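Local coordinates for protein putative alpha-L-fucosidase (Bacteroides thetaiotaomicron, PDB 3EYP) that probably hydrolyses alpha-L-fucosides, pairing a TIM-barrel glycosidase domain with a C-terminal F5/8 type C beta-sandwich domain, at residues 327-331 against 372-378; 346-350 against 448-452; 393-399 against 436-442. All coordinates share one frame; numbering follows the deposited sequence.

Interaction 1: residues 327-331 against 372-378; sequences LLRGA and LPKTIEF
Leu327 and Leu328, in the linker that leads from helix 306-323 into the C-terminal beta-sandwich, pack on Leu372 and Ile376 at the corner where the chain passes from one sheet of the sandwich to the other. Leu327 carries much of the contact. Its chain runs out straight beyond CB, CD1 anti to CA (chi2 -179°), so that the outer methyl arrives 3.2 Å from the carbonyl oxygen of Glu377, while the same CD1 lies 4.0 Å from CB of Phe378. Nearer its root, Leu327 CB rests 3.9 Å from CD1 of Ile376. That methyl is brought there by chi1 of 62°, which tucks CG1 of Ile376 between its backbone N and carbonyl carbon; a beta-branched residue suits the extended strand, and its longer branch is what meets the linker. In the F5/8 type C fold, strand 366-372 belongs to one antiparallel sheet and strand 375-378 is an outermost strand of the other, with Pro373 and Lys374 making the bend between them. The linker spans this end of the sandwich: Leu327 is hydrogen-bonded by backbone to Val453 of strand 447-454 while its side chain reaches strand 375-378. Leu372, the last residue before the bend, points CD2 into the linker: the methyl sits 3.2 Å from Leu327 O, a tight approach, and 3.8 Å from Leu328 CA, with Ala331 CB a looser neighbour. Residues 328-331 form a type II beta turn, closed by Ala331 N donating to Leu328 O at 3.0 Å. Gly330 takes its third position with phi of 100°, which glycine adopts readily, having no CB to crowd the carbonyl before it; Gly330 O lies a loose 4.2 Å from Pro373 CD. Leu328 turns its isobutyl group inward to Phe451, Val453 and Val435.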
ATOM      1  N   LEU A 327       5.039  13.940  21.266  1.00 52.44           N
ATOM      2  CA  LEU A 327       5.104  15.102  22.159  1.00 52.48           C
ATOM      3  C   LEU A 327       4.153  14.962  23.330  1.00 53.55           C
ATOM      4  O   LEU A 327       4.215  15.726  24.308  1.00 53.92           O
ATOM      5  CB  LEU A 327       4.817  16.394  21.410  1.00 52.67           C
ATOM      6  CG  LEU A 327       5.895  16.693  20.363  1.00 52.81           C
ATOM      7  CD1 LEU A 327       5.608  17.994  19.626  1.00 51.31           C
ATOM      8  CD2 LEU A 327       7.318  16.688  21.020  1.00 50.20           C
ATOM      9  N   LEU A 328       3.280  13.974  23.253  1.00 53.22           N
ATOM     10  CA  LEU A 328       2.360  13.757  24.361  1.00 54.35           C
ATOM     11  C   LEU A 328       3.048  12.943  25.441  1.00 56.02           C
ATOM     12  O   LEU A 328       2.536  12.829  26.556  1.00 56.75           O
ATOM     13  CB  LEU A 328       1.085  13.020  23.941  1.00 52.97           C
ATOM     14  CG  LEU A 328       0.165  13.735  22.974  1.00 51.27           C
ATOM     15  CD1 LEU A 328      -1.049  12.853  22.698  1.00 44.88           C
ATOM     16  CD2 LEU A 328      -0.213  15.134  23.485  1.00 50.17           C
ATOM     17  N   ARG A 329       4.193  12.336  25.136  1.00 57.38           N
ATOM     18  CA  ARG A 329       4.749  11.433  26.124  1.00 59.35           C
ATOM     19  C   ARG A 329       5.096  12.199  27.390  1.00 59.28           C
ATOM     20  O   ARG A 329       5.550  13.320  27.375  1.00 59.44           O
ATOM     21  CB  ARG A 329       5.877  10.580  25.574  1.00 60.14           C
ATOM     22  CG  ARG A 329       5.269   9.220  25.085  1.00 62.80           C
ATOM     23  CD  ARG A 329       6.251   8.404  24.255  1.00 67.59           C
ATOM     24  NE  ARG A 329       7.448   8.123  25.035  1.00 70.40           N
ATOM     25  CZ  ARG A 329       7.581   7.108  25.877  1.00 73.14           C
ATOM     26  NH1 ARG A 329       8.722   6.974  26.540  1.00 75.54           N
ATOM     27  NH2 ARG A 329       6.592   6.231  26.056  1.00 72.71           N
ATOM     28  N   GLY A 330       4.786  11.590  28.500  1.00 59.66           N
ATOM     29  CA  GLY A 330       5.104  12.212  29.771  1.00 59.81           C
ATOM     30  C   GLY A 330       3.901  12.881  30.356  1.00 59.41           C
ATOM     31  O   GLY A 330       3.907  13.268  31.536  1.00 59.87           O
ATOM     32  N   ALA A 331       2.856  12.967  29.535  1.00 57.90           N
ATOM     33  CA  ALA A 331       1.584  13.619  29.944  1.00 57.46           C
ATOM     34  C   ALA A 331       0.925  12.938  31.130  1.00 56.24           C
ATOM     35  O   ALA A 331       1.151  11.758  31.416  1.00 56.30           O
ATOM     36  CB  ALA A 331       0.576  13.726  28.757  1.00 57.27           C
ATOM     37  N   LEU A 372       0.116  18.278  29.730  1.00 56.85           N
ATOM     38  CA  LEU A 372       1.539  18.283  29.484  1.00 58.42           C
ATOM     39  C   LEU A 372       2.263  19.147  30.502  1.00 59.51           C
ATOM     40  O   LEU A 372       1.828  20.240  30.790  1.00 59.73           O
ATOM     41  CB  LEU A 372       1.835  18.822  28.082  1.00 59.08           C
ATOM     42  CG  LEU A 372       1.268  17.891  27.005  1.00 60.45           C
ATOM     43  CD1 LEU A 372       0.727  18.685  25.825  1.00 62.09           C
ATOM     44  CD2 LEU A 372       2.297  16.860  26.588  1.00 62.62           C
ATOM     45  N   PRO A 373       3.381  18.663  31.026  1.00 60.99           N
ATOM     46  CA  PRO A 373       4.107  19.432  32.047  1.00 62.56           C
ATOM     47  C   PRO A 373       4.556  20.782  31.551  1.00 63.53           C
ATOM     48  O   PRO A 373       4.557  21.761  32.287  1.00 64.90           O
ATOM     49  CB  PRO A 373       5.329  18.561  32.337  1.00 62.03           C
ATOM     50  CG  PRO A 373       5.420  17.635  31.186  1.00 61.93           C
ATOM     51  CD  PRO A 373       4.034  17.377  30.750  1.00 61.54           C
ATOM     52  N   LYS A 374       4.961  20.828  30.296  1.00 64.05           N
ATOM     53  CA  LYS A 374       5.303  22.103  29.656  1.00 64.01           C
ATOM     54  C   LYS A 374       4.572  22.226  28.324  1.00 63.66           C
ATOM     55  O   LYS A 374       4.279  21.218  27.674  1.00 64.02           O
ATOM     56  CB  LYS A 374       6.829  22.203  29.455  1.00 64.63           C
ATOM     57  N   THR A 375       4.304  23.447  27.906  1.00 62.55           N
ATOM     58  CA  THR A 375       3.625  23.630  26.630  1.00 62.25           C
ATOM     59  C   THR A 375       4.484  23.204  25.428  1.00 60.48           C
ATOM     60  O   THR A 375       5.677  23.471  25.306  1.00 60.34           O
ATOM     61  CB  THR A 375       3.063  25.038  26.395  1.00 62.66           C
ATOM     62  OG1 THR A 375       3.973  25.804  25.606  1.00 65.16           O
ATOM     63  CG2 THR A 375       2.729  25.738  27.679  1.00 63.51           C
ATOM     64  N   ILE A 376       3.802  22.513  24.541  1.00 58.18           N
ATOM     65  CA  ILE A 376       4.401  21.946  23.327  1.00 56.22           C
ATOM     66  C   ILE A 376       3.919  22.655  22.073  1.00 54.29           C
ATOM     67  O   ILE A 376       2.860  23.275  22.044  1.00 53.47           O
ATOM     68  CB  ILE A 376       4.049  20.433  23.201  1.00 56.12           C
ATOM     69  CG1 ILE A 376       2.525  20.241  23.080  1.00 54.89           C
ATOM     70  CG2 ILE A 376       4.609  19.678  24.378  1.00 55.18           C
ATOM     71  CD1 ILE A 376       2.051  18.793  22.816  1.00 54.58           C
ATOM     72  N   GLU A 377       4.726  22.540  21.022  1.00 53.31           N
ATOM     73  CA  GLU A 377       4.333  22.993  19.680  1.00 51.81           C
ATOM     74  C   GLU A 377       4.250  21.789  18.714  1.00 50.37           C
ATOM     75  O   GLU A 377       5.199  21.005  18.558  1.00 48.73           O
ATOM     76  CB  GLU A 377       5.298  24.027  19.127  1.00 52.09           C
ATOM     77  CG  GLU A 377       4.752  24.751  17.935  1.00 56.27           C
ATOM     78  CD  GLU A 377       5.803  25.581  17.179  1.00 61.95           C
ATOM     79  OE1 GLU A 377       7.027  25.369  17.378  1.00 65.82           O
ATOM     80  OE2 GLU A 377       5.377  26.441  16.373  1.00 64.51           O
ATOM     81  N   PHE A 378       3.089  21.643  18.093  1.00 49.07           N
ATOM     82  CA  PHE A 378       2.900  20.545  17.101  1.00 47.98           C
ATOM     83  C   PHE A 378       2.097  20.957  15.879  1.00 47.08           C
ATOM     84  O   PHE A 378       1.292  21.878  15.912  1.00 46.41           O
ATOM     85  CB  PHE A 378       2.324  19.281  17.759  1.00 47.92           C
ATOM     86  CG  PHE A 378       0.897  19.437  18.257  1.00 49.79           C
ATOM     87  CD1 PHE A 378      -0.168  19.021  17.484  1.00 48.70           C
ATOM     88  CD2 PHE A 378       0.643  19.988  19.508  1.00 49.06           C
ATOM     89  CE1 PHE A 378      -1.486  19.167  17.935  1.00 49.73           C
ATOM     90  CE2 PHE A 378      -0.656  20.148  19.970  1.00 51.47           C
ATOM     91  CZ  PHE A 378      -1.731  19.738  19.181  1.00 52.15           C
TER

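Interaction 2: residues 346-350 against 448-452; sequences EKMLD and IHTFG
Met348, in the short 3-10 segment 346-349, wedges against Ile448 and Phe451 of strand 447-454 inside the F5/8 type C beta-sandwich. This is the tight side. The unbranched thioether passes obliquely over the strand. Its CG lies anti to the carbonyl carbon (chi1 -73°) and the chain bends at its end (chi3 -92°), with SD laid 3.7 Å from Ile448 CG2 and 3.9 Å from Phe451 CB, and Leu437 and Ile368 of the other sheet beyond. Backbones interlock beneath it: Phe451 N donates to Met348 O at 3.0 Å, nearly straight (171°) though tilted from the carbonyl plane, and the 3-10 turn's Met348 CA offers its hydrogen to His449 O at 3.4 Å. His449 and Thr450 form a classic beta bulge, both facing Glu384, just where the strand turns a corner. The looser side lies toward Lys347 and His449. Their polar ends leave the contact, Lys347 NZ for Ser344 and Ala341, His449 ND1 for the carbonyl of Thr355, and a glycerol, probably from the crystallisation liquor, sits near the lysine side chain. Thr450 likewise turns its hydroxyl away, to Glu384. At the other end, Leu349 starts off pointing away from the strand, yet its branched tip swings back until CD2 lies 3.4 Å from Phe451 O.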
ATOM      1  N   GLU A 346      -3.214   5.514  29.117  1.00 50.95           N
ATOM      2  CA  GLU A 346      -1.755   5.651  29.059  1.00 51.78           C
ATOM      3  C   GLU A 346      -1.134   4.684  28.031  1.00 51.12           C
ATOM      4  O   GLU A 346      -0.040   4.901  27.528  1.00 49.81           O
ATOM      5  CB  GLU A 346      -1.094   5.420  30.427  1.00 52.67           C
ATOM      6  CG  GLU A 346      -1.267   6.603  31.347  1.00 54.23           C
ATOM      7  CD  GLU A 346      -2.541   6.514  32.150  1.00 58.04           C
ATOM      8  OE1 GLU A 346      -3.272   5.508  31.950  1.00 59.27           O
ATOM      9  OE2 GLU A 346      -2.801   7.454  32.970  1.00 60.49           O
ATOM     10  N   LYS A 347      -1.858   3.627  27.721  1.00 49.90           N
ATOM     11  CA  LYS A 347      -1.372   2.669  26.726  1.00 50.78           C
ATOM     12  C   LYS A 347      -1.121   3.302  25.339  1.00 50.19           C
ATOM     13  O   LYS A 347      -0.241   2.858  24.623  1.00 51.95           O
ATOM     14  CB  LYS A 347      -2.319   1.494  26.600  1.00 50.36           C
ATOM     15  CG  LYS A 347      -2.513   0.865  27.897  1.00 52.99           C
ATOM     16  CD  LYS A 347      -1.223   0.324  28.451  1.00 55.26           C
ATOM     17  CE  LYS A 347      -1.512  -0.732  29.500  1.00 57.47           C
ATOM     18  NZ  LYS A 347      -1.584  -0.117  30.832  1.00 57.91           N
ATOM     19  N   MET A 348      -1.877   4.345  25.009  1.00 48.29           N
ATOM     20  CA  MET A 348      -1.815   4.989  23.674  1.00 48.91           C
ATOM     21  C   MET A 348      -0.455   5.649  23.455  1.00 49.59           C
ATOM     22  O   MET A 348      -0.077   6.099  22.332  1.00 49.86           O
ATOM     23  CB  MET A 348      -2.927   6.050  23.523  1.00 48.38           C
ATOM     24  CG  MET A 348      -4.396   5.464  23.354  1.00 46.58           C
ATOM     25  SD  MET A 348      -5.725   6.670  23.011  1.00 35.13           S
ATOM     26  CE  MET A 348      -6.376   7.117  24.662  1.00 45.32           C
ATOM     27  N   LEU A 349       0.272   5.701  24.558  1.00 49.71           N
ATOM     28  CA  LEU A 349       1.492   6.515  24.662  1.00 50.73           C
ATOM     29  C   LEU A 349       2.751   5.731  24.884  1.00 51.16           C
ATOM     30  O   LEU A 349       3.833   6.297  24.909  1.00 50.66           O
ATOM     31  CB  LEU A 349       1.388   7.518  25.808  1.00 50.46           C
ATOM     32  CG  LEU A 349       0.281   8.542  25.768  1.00 50.63           C
ATOM     33  CD1 LEU A 349       0.381   9.527  26.931  1.00 49.04           C
ATOM     34  CD2 LEU A 349       0.374   9.251  24.418  1.00 52.93           C
ATOM     35  N   ASP A 350       2.580   4.439  25.041  1.00 51.80           N
ATOM     36  CA  ASP A 350       3.637   3.563  25.527  1.00 53.54           C
ATOM     37  C   ASP A 350       4.516   2.932  24.469  1.00 54.90           C
ATOM     38  O   ASP A 350       5.411   2.153  24.770  1.00 54.93           O
ATOM     39  CB  ASP A 350       3.076   2.488  26.449  1.00 53.08           C
ATOM     40  CG  ASP A 350       2.318   1.405  25.707  1.00 54.85           C
ATOM     41  OD1 ASP A 350       2.354   1.406  24.465  1.00 54.73           O
ATOM     42  OD2 ASP A 350       1.682   0.552  26.375  1.00 53.09           O
ATOM     43  N   ILE A 448      -7.879   1.586  20.831  1.00 43.65           N
ATOM     44  CA  ILE A 448      -6.863   2.438  20.196  1.00 44.41           C
ATOM     45  C   ILE A 448      -5.432   2.144  20.678  1.00 44.94           C
ATOM     46  O   ILE A 448      -5.088   2.253  21.888  1.00 43.93           O
ATOM     47  CB  ILE A 448      -7.217   3.926  20.398  1.00 45.84           C
ATOM     48  CG1 ILE A 448      -8.602   4.203  19.764  1.00 48.75           C
ATOM     49  CG2 ILE A 448      -6.107   4.856  19.784  1.00 45.20           C
ATOM     50  CD1 ILE A 448      -9.371   5.359  20.368  1.00 50.18           C
ATOM     51  N   HIS A 449      -4.593   1.818  19.708  1.00 44.76           N
ATOM     52  CA  HIS A 449      -3.221   1.403  19.979  1.00 45.82           C
ATOM     53  C   HIS A 449      -2.370   2.606  20.325  1.00 46.18           C
ATOM     54  O   HIS A 449      -1.573   2.590  21.252  1.00 48.35           O
ATOM     55  CB  HIS A 449      -2.566   0.705  18.756  1.00 45.58           C
ATOM     56  CG  HIS A 449      -2.757  -0.770  18.715  1.00 46.16           C
ATOM     57  ND1 HIS A 449      -2.316  -1.601  19.730  1.00 49.72           N
ATOM     58  CD2 HIS A 449      -3.245  -1.585  17.746  1.00 49.39           C
ATOM     59  CE1 HIS A 449      -2.601  -2.856  19.420  1.00 50.89           C
ATOM     60  NE2 HIS A 449      -3.143  -2.876  18.213  1.00 51.63           N
ATOM     61  N   THR A 450      -2.582   3.645  19.553  1.00 45.58           N
ATOM     62  CA  THR A 450      -1.676   4.768  19.516  1.00 46.14           C
ATOM     63  C   THR A 450      -2.375   6.063  19.337  1.00 45.32           C
ATOM     64  O   THR A 450      -3.295   6.189  18.538  1.00 46.10           O
ATOM     65  CB  THR A 450      -0.626   4.599  18.329  1.00 45.27           C
ATOM     66  OG1 THR A 450       0.006   3.306  18.431  1.00 48.23           O
ATOM     67  CG2 THR A 450       0.407   5.713  18.344  1.00 47.17           C
ATOM     68  N   PHE A 451      -1.903   7.051  20.084  1.00 45.63           N
ATOM     69  CA  PHE A 451      -2.275   8.449  19.838  1.00 44.85           C
ATOM     70  C   PHE A 451      -1.080   9.346  20.113  1.00 44.83           C
ATOM     71  O   PHE A 451      -0.404   9.174  21.104  1.00 46.32           O
ATOM     72  CB  PHE A 451      -3.491   8.903  20.652  1.00 45.25           C
ATOM     73  CG  PHE A 451      -3.909  10.337  20.367  1.00 45.52           C
ATOM     74  CD1 PHE A 451      -4.427  10.693  19.131  1.00 44.81           C
ATOM     75  CD2 PHE A 451      -3.802  11.326  21.353  1.00 47.81           C
ATOM     76  CE1 PHE A 451      -4.801  11.977  18.897  1.00 46.34           C
ATOM     77  CE2 PHE A 451      -4.171  12.617  21.117  1.00 46.67           C
ATOM     78  CZ  PHE A 451      -4.667  12.966  19.912  1.00 45.93           C
ATOM     79  N   GLY A 452      -0.785  10.238  19.186  1.00 43.65           N
ATOM     80  CA  GLY A 452       0.341  11.128  19.310  1.00 44.08           C
ATOM     81  C   GLY A 452       0.200  12.429  18.553  1.00 44.21           C
ATOM     82  O   GLY A 452      -0.635  12.596  17.678  1.00 42.91           O
TER

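Interaction 3: residues 393-399 against 436-442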
ATOM      1  N   THR A 393     -14.495   2.866  16.071  1.00 41.97           N
ATOM      2  CA  THR A 393     -14.738   4.342  16.125  1.00 42.32           C
ATOM      3  C   THR A 393     -15.094   4.904  14.759  1.00 42.02           C
ATOM      4  O   THR A 393     -14.510   4.525  13.728  1.00 41.08           O
ATOM      5  CB  THR A 393     -13.519   5.071  16.738  1.00 42.18           C
ATOM      6  OG1 THR A 393     -13.326   4.563  18.089  1.00 44.35           O
ATOM      7  CG2 THR A 393     -13.713   6.576  16.703  1.00 44.30           C
ATOM      8  N   THR A 394     -16.095   5.795  14.754  1.00 42.26           N
ATOM      9  CA  THR A 394     -16.598   6.370  13.524  1.00 42.70           C
ATOM     10  C   THR A 394     -16.722   7.864  13.509  1.00 42.94           C
ATOM     11  O   THR A 394     -17.071   8.440  12.487  1.00 41.53           O
ATOM     12  CB  THR A 394     -17.973   5.792  13.104  1.00 44.62           C
ATOM     13  OG1 THR A 394     -18.945   6.036  14.140  1.00 45.31           O
ATOM     14  CG2 THR A 394     -17.882   4.300  12.804  1.00 42.50           C
ATOM     15  N   LYS A 395     -16.413   8.495  14.631  1.00 41.58           N
ATOM     16  CA  LYS A 395     -16.285   9.952  14.637  1.00 43.57           C
ATOM     17  C   LYS A 395     -15.341  10.352  15.740  1.00 42.69           C
ATOM     18  O   LYS A 395     -15.400   9.787  16.839  1.00 44.33           O
ATOM     19  CB  LYS A 395     -17.694  10.577  14.794  1.00 43.97           C
ATOM     20  CG  LYS A 395     -17.723  12.068  14.738  1.00 48.56           C
ATOM     21  CD  LYS A 395     -19.160  12.570  14.877  1.00 52.58           C
ATOM     22  CE  LYS A 395     -19.180  14.082  15.106  1.00 55.25           C
ATOM     23  NZ  LYS A 395     -20.532  14.496  15.668  1.00 58.40           N
ATOM     24  N   TRP A 396     -14.418  11.235  15.414  1.00 42.69           N
ATOM     25  CA  TRP A 396     -13.423  11.714  16.361  1.00 42.56           C
ATOM     26  C   TRP A 396     -12.890  13.099  16.049  1.00 43.17           C
ATOM     27  O   TRP A 396     -12.862  13.572  14.872  1.00 43.66           O
ATOM     28  CB  TRP A 396     -12.250  10.727  16.513  1.00 43.11           C
ATOM     29  CG  TRP A 396     -11.503  10.422  15.233  1.00 43.73           C
ATOM     30  CD1 TRP A 396     -11.877   9.561  14.262  1.00 44.05           C
ATOM     31  CD2 TRP A 396     -10.258  10.968  14.826  1.00 43.56           C
ATOM     32  NE1 TRP A 396     -10.932   9.528  13.265  1.00 42.05           N
ATOM     33  CE2 TRP A 396      -9.940  10.408  13.586  1.00 43.52           C
ATOM     34  CE3 TRP A 396      -9.385  11.902  15.383  1.00 42.40           C
ATOM     35  CZ2 TRP A 396      -8.771  10.740  12.886  1.00 44.07           C
ATOM     36  CZ3 TRP A 396      -8.245  12.232  14.688  1.00 45.77           C
ATOM     37  CH2 TRP A 396      -7.947  11.644  13.460  1.00 46.56           C
ATOM     38  N   SER A 397     -12.500  13.758  17.125  1.00 42.70           N
ATOM     39  CA  SER A 397     -11.917  15.113  17.039  1.00 44.47           C
ATOM     40  C   SER A 397     -10.799  15.277  18.039  1.00 44.60           C
ATOM     41  O   SER A 397     -10.704  14.559  19.012  1.00 45.85           O
ATOM     42  CB  SER A 397     -12.937  16.193  17.295  1.00 43.92           C
ATOM     43  OG  SER A 397     -14.102  15.985  16.561  1.00 44.43           O
ATOM     44  N   VAL A 398      -9.946  16.235  17.738  1.00 46.06           N
ATOM     45  CA  VAL A 398      -8.874  16.624  18.624  1.00 46.61           C
ATOM     46  C   VAL A 398      -8.902  18.154  18.834  1.00 47.14           C
ATOM     47  O   VAL A 398      -9.100  18.951  17.922  1.00 47.38           O
ATOM     48  CB  VAL A 398      -7.463  16.101  18.117  1.00 46.65           C
ATOM     49  CG1 VAL A 398      -6.338  16.452  19.126  1.00 47.46           C
ATOM     50  CG2 VAL A 398      -7.479  14.557  17.834  1.00 42.55           C
ATOM     51  N   GLU A 399      -8.750  18.503  20.101  1.00 48.83           N
ATOM     52  CA  GLU A 399      -8.690  19.877  20.585  1.00 48.66           C
ATOM     53  C   GLU A 399      -7.506  20.106  21.495  1.00 49.69           C
ATOM     54  O   GLU A 399      -6.811  19.196  21.933  1.00 49.19           O
ATOM     55  CB  GLU A 399      -9.977  20.199  21.351  1.00 49.87           C
ATOM     56  CG  GLU A 399     -11.215  19.905  20.533  1.00 49.35           C
ATOM     57  CD  GLU A 399     -12.489  19.934  21.363  1.00 54.54           C
ATOM     58  OE1 GLU A 399     -12.415  19.642  22.587  1.00 58.59           O
ATOM     59  OE2 GLU A 399     -13.556  20.246  20.789  1.00 52.93           O
ATOM     60  N   ARG A 436      -6.935  17.379  24.021  1.00 48.19           N
ATOM     61  CA  ARG A 436      -8.092  16.502  24.171  1.00 48.67           C
ATOM     62  C   ARG A 436      -8.412  15.662  22.937  1.00 47.69           C
ATOM     63  O   ARG A 436      -8.586  16.183  21.830  1.00 48.94           O
ATOM     64  CB  ARG A 436      -9.352  17.295  24.566  1.00 48.76           C
ATOM     65  CG  ARG A 436     -10.533  16.387  24.786  1.00 49.90           C
ATOM     66  CD  ARG A 436     -11.646  17.007  25.601  1.00 53.76           C
ATOM     67  NE  ARG A 436     -12.415  18.000  24.870  1.00 54.10           N
ATOM     68  CZ  ARG A 436     -13.641  18.388  25.242  1.00 53.71           C
ATOM     69  NH1 ARG A 436     -14.302  19.298  24.554  1.00 51.82           N
ATOM     70  NH2 ARG A 436     -14.224  17.822  26.287  1.00 53.83           N
ATOM     71  N   LEU A 437      -8.544  14.365  23.180  1.00 46.58           N
ATOM     72  CA  LEU A 437      -9.023  13.410  22.162  1.00 45.21           C
ATOM     73  C   LEU A 437     -10.452  13.021  22.492  1.00 45.85           C
ATOM     74  O   LEU A 437     -10.725  12.413  23.537  1.00 46.31           O
ATOM     75  CB  LEU A 437      -8.140  12.176  22.122  1.00 45.14           C
ATOM     76  CG  LEU A 437      -8.615  11.042  21.218  1.00 43.75           C
ATOM     77  CD1 LEU A 437      -8.745  11.522  19.719  1.00 43.25           C
ATOM     78  CD2 LEU A 437      -7.674   9.844  21.383  1.00 44.00           C
ATOM     79  N   ARG A 438     -11.368  13.430  21.600  1.00 45.09           N
ATOM     80  CA  ARG A 438     -12.783  13.092  21.690  1.00 45.92           C
ATOM     81  C   ARG A 438     -13.146  11.958  20.726  1.00 44.61           C
ATOM     82  O   ARG A 438     -13.114  12.130  19.503  1.00 45.48           O
ATOM     83  CB  ARG A 438     -13.664  14.307  21.359  1.00 46.03           C
ATOM     84  CG  ARG A 438     -13.297  15.651  22.078  1.00 49.70           C
ATOM     85  CD  ARG A 438     -14.545  16.555  22.185  1.00 52.03           C
ATOM     86  NE  ARG A 438     -15.392  16.043  23.268  1.00 59.25           N
ATOM     87  CZ  ARG A 438     -16.564  16.565  23.655  1.00 63.01           C
ATOM     88  NH1 ARG A 438     -17.224  16.018  24.681  1.00 63.81           N
ATOM     89  NH2 ARG A 438     -17.095  17.592  23.016  1.00 62.20           N
ATOM     90  N   ILE A 439     -13.485  10.808  21.307  1.00 43.02           N
ATOM     91  CA  ILE A 439     -14.122   9.686  20.599  1.00 41.55           C
ATOM     92  C   ILE A 439     -15.589   9.951  20.698  1.00 42.98           C
ATOM     93  O   ILE A 439     -16.185   9.864  21.786  1.00 42.82           O
ATOM     94  CB  ILE A 439     -13.777   8.283  21.214  1.00 41.50           C
ATOM     95  CG1 ILE A 439     -12.288   8.049  21.212  1.00 40.72           C
ATOM     96  CG2 ILE A 439     -14.503   7.095  20.453  1.00 36.43           C
ATOM     97  CD1 ILE A 439     -11.625   8.474  19.964  1.00 41.57           C
ATOM     98  N   GLN A 440     -16.167  10.363  19.573  1.00 43.33           N
ATOM     99  CA  GLN A 440     -17.529  10.920  19.533  1.00 43.81           C
ATOM    100  C   GLN A 440     -18.629   9.978  19.143  1.00 44.20           C
ATOM    101  O   GLN A 440     -19.759  10.143  19.533  1.00 46.57           O
ATOM    102  CB  GLN A 440     -17.548  12.147  18.624  1.00 43.65           C
ATOM    103  CG  GLN A 440     -16.780  13.242  19.264  1.00 45.51           C
ATOM    104  CD  GLN A 440     -16.372  14.334  18.327  1.00 50.48           C
ATOM    105  OE1 GLN A 440     -15.653  14.112  17.345  1.00 50.43           O
ATOM    106  NE2 GLN A 440     -16.771  15.551  18.669  1.00 50.41           N
ATOM    107  N   ASP A 441     -18.290   8.964  18.391  1.00 45.27           N
ATOM    108  CA  ASP A 441     -19.274   7.976  17.913  1.00 44.58           C
ATOM    109  C   ASP A 441     -18.559   6.766  17.369  1.00 45.32           C
ATOM    110  O   ASP A 441     -17.359   6.823  17.006  1.00 43.96           O
ATOM    111  CB  ASP A 441     -20.158   8.575  16.820  1.00 44.68           C
ATOM    112  CG  ASP A 441     -21.502   7.885  16.696  1.00 46.12           C
ATOM    113  OD1 ASP A 441     -21.867   7.004  17.502  1.00 45.22           O
ATOM    114  OD2 ASP A 441     -22.218   8.211  15.746  1.00 47.64           O
ATOM    115  N   GLY A 442     -19.318   5.674  17.337  1.00 45.72           N
ATOM    116  CA  GLY A 442     -18.822   4.376  16.881  1.00 45.68           C
ATOM    117  C   GLY A 442     -19.844   3.291  16.861  1.00 45.67           C
ATOM    118  O   GLY A 442     -20.946   3.484  17.305  1.00 47.35           O
TER
HETATM  119  O   HOH W   1     -16.096  18.106  17.454  1.00 58.30           O
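Strands 393-399 and 436-442 run antiparallel, their axes 4.2 Å apart at closest approach and their directions at 156°, with two classic beta bulges shifting the register near one end. In the first, Thr394 N and Lys395 N both reach Asp441 O from the same face of its plane; in the second, Gln440 N donates to Lys395 O, and Asp441 N adds a weak bond. Beyond them the pairing is regular, Ser397 with Arg438 and Glu399 with Arg436. Glu399 and Arg436 lie side by side, pointing the same way, carboxylate and guanidinium 29° from coplanar. One oxygen takes both donors: Glu399 OE1 is 2.8 Å from Arg436 NE and 2.7 Å from Arg436 NH1, the latter on its syn lone pair. This side-on grip fixes the rotation of the guanidinium, over whose face lies Arg438 NE; the Arg438 guanidinium pairs with Asp367, and Trp407 gives Arg436 a cation-pi partner. Further along, the hydroxyl of Ser397 donates to the amide oxygen of Gln440, 2.6 Å from OG to OE1, and a water bridges OG to Gln440 NE2. A small residue fits here beneath the long amide chain, which rises toward it because chi1 of -69° sets CG beside its own backbone N. On the other face Val398 CG2 meets Leu437 CD1 at 3.8 Å, and Trp396 CB lies 4.2 Å from Ile439 CD1. Mostly polar residues on one face and mostly apolar ones on the other, turned toward strands 380-385 and 447-454, are typical of a sheet in a beta-sandwich, here that of the F5/8 type C domain.

In the fold
All three interactions belong to the C-terminal beta-sandwich region, but to different layers of it. Interaction 3 is pairing within one sheet, rich in backbone bonds and with a polar and charged outer face; its apolar face meets interaction 2, where Phe451 packs on Val398 and Leu437, and Met348 on Leu437. Interaction 2 thus lies toward the interior, joining a 3-10 turn to the opposing sheet through a thioether, aliphatic carbons and a single backbone hydrogen bond. Interaction 1 sits at the end of the sandwich, partly solvent-facing, its apolar side chains meeting one another and backbone carbonyls without hydrogen bonds between its segments. It touches interaction 2 through Leu328 against Phe451 and Leu349, and through Arg329, which probably bonds to Leu349 O, but does not touch interaction 3.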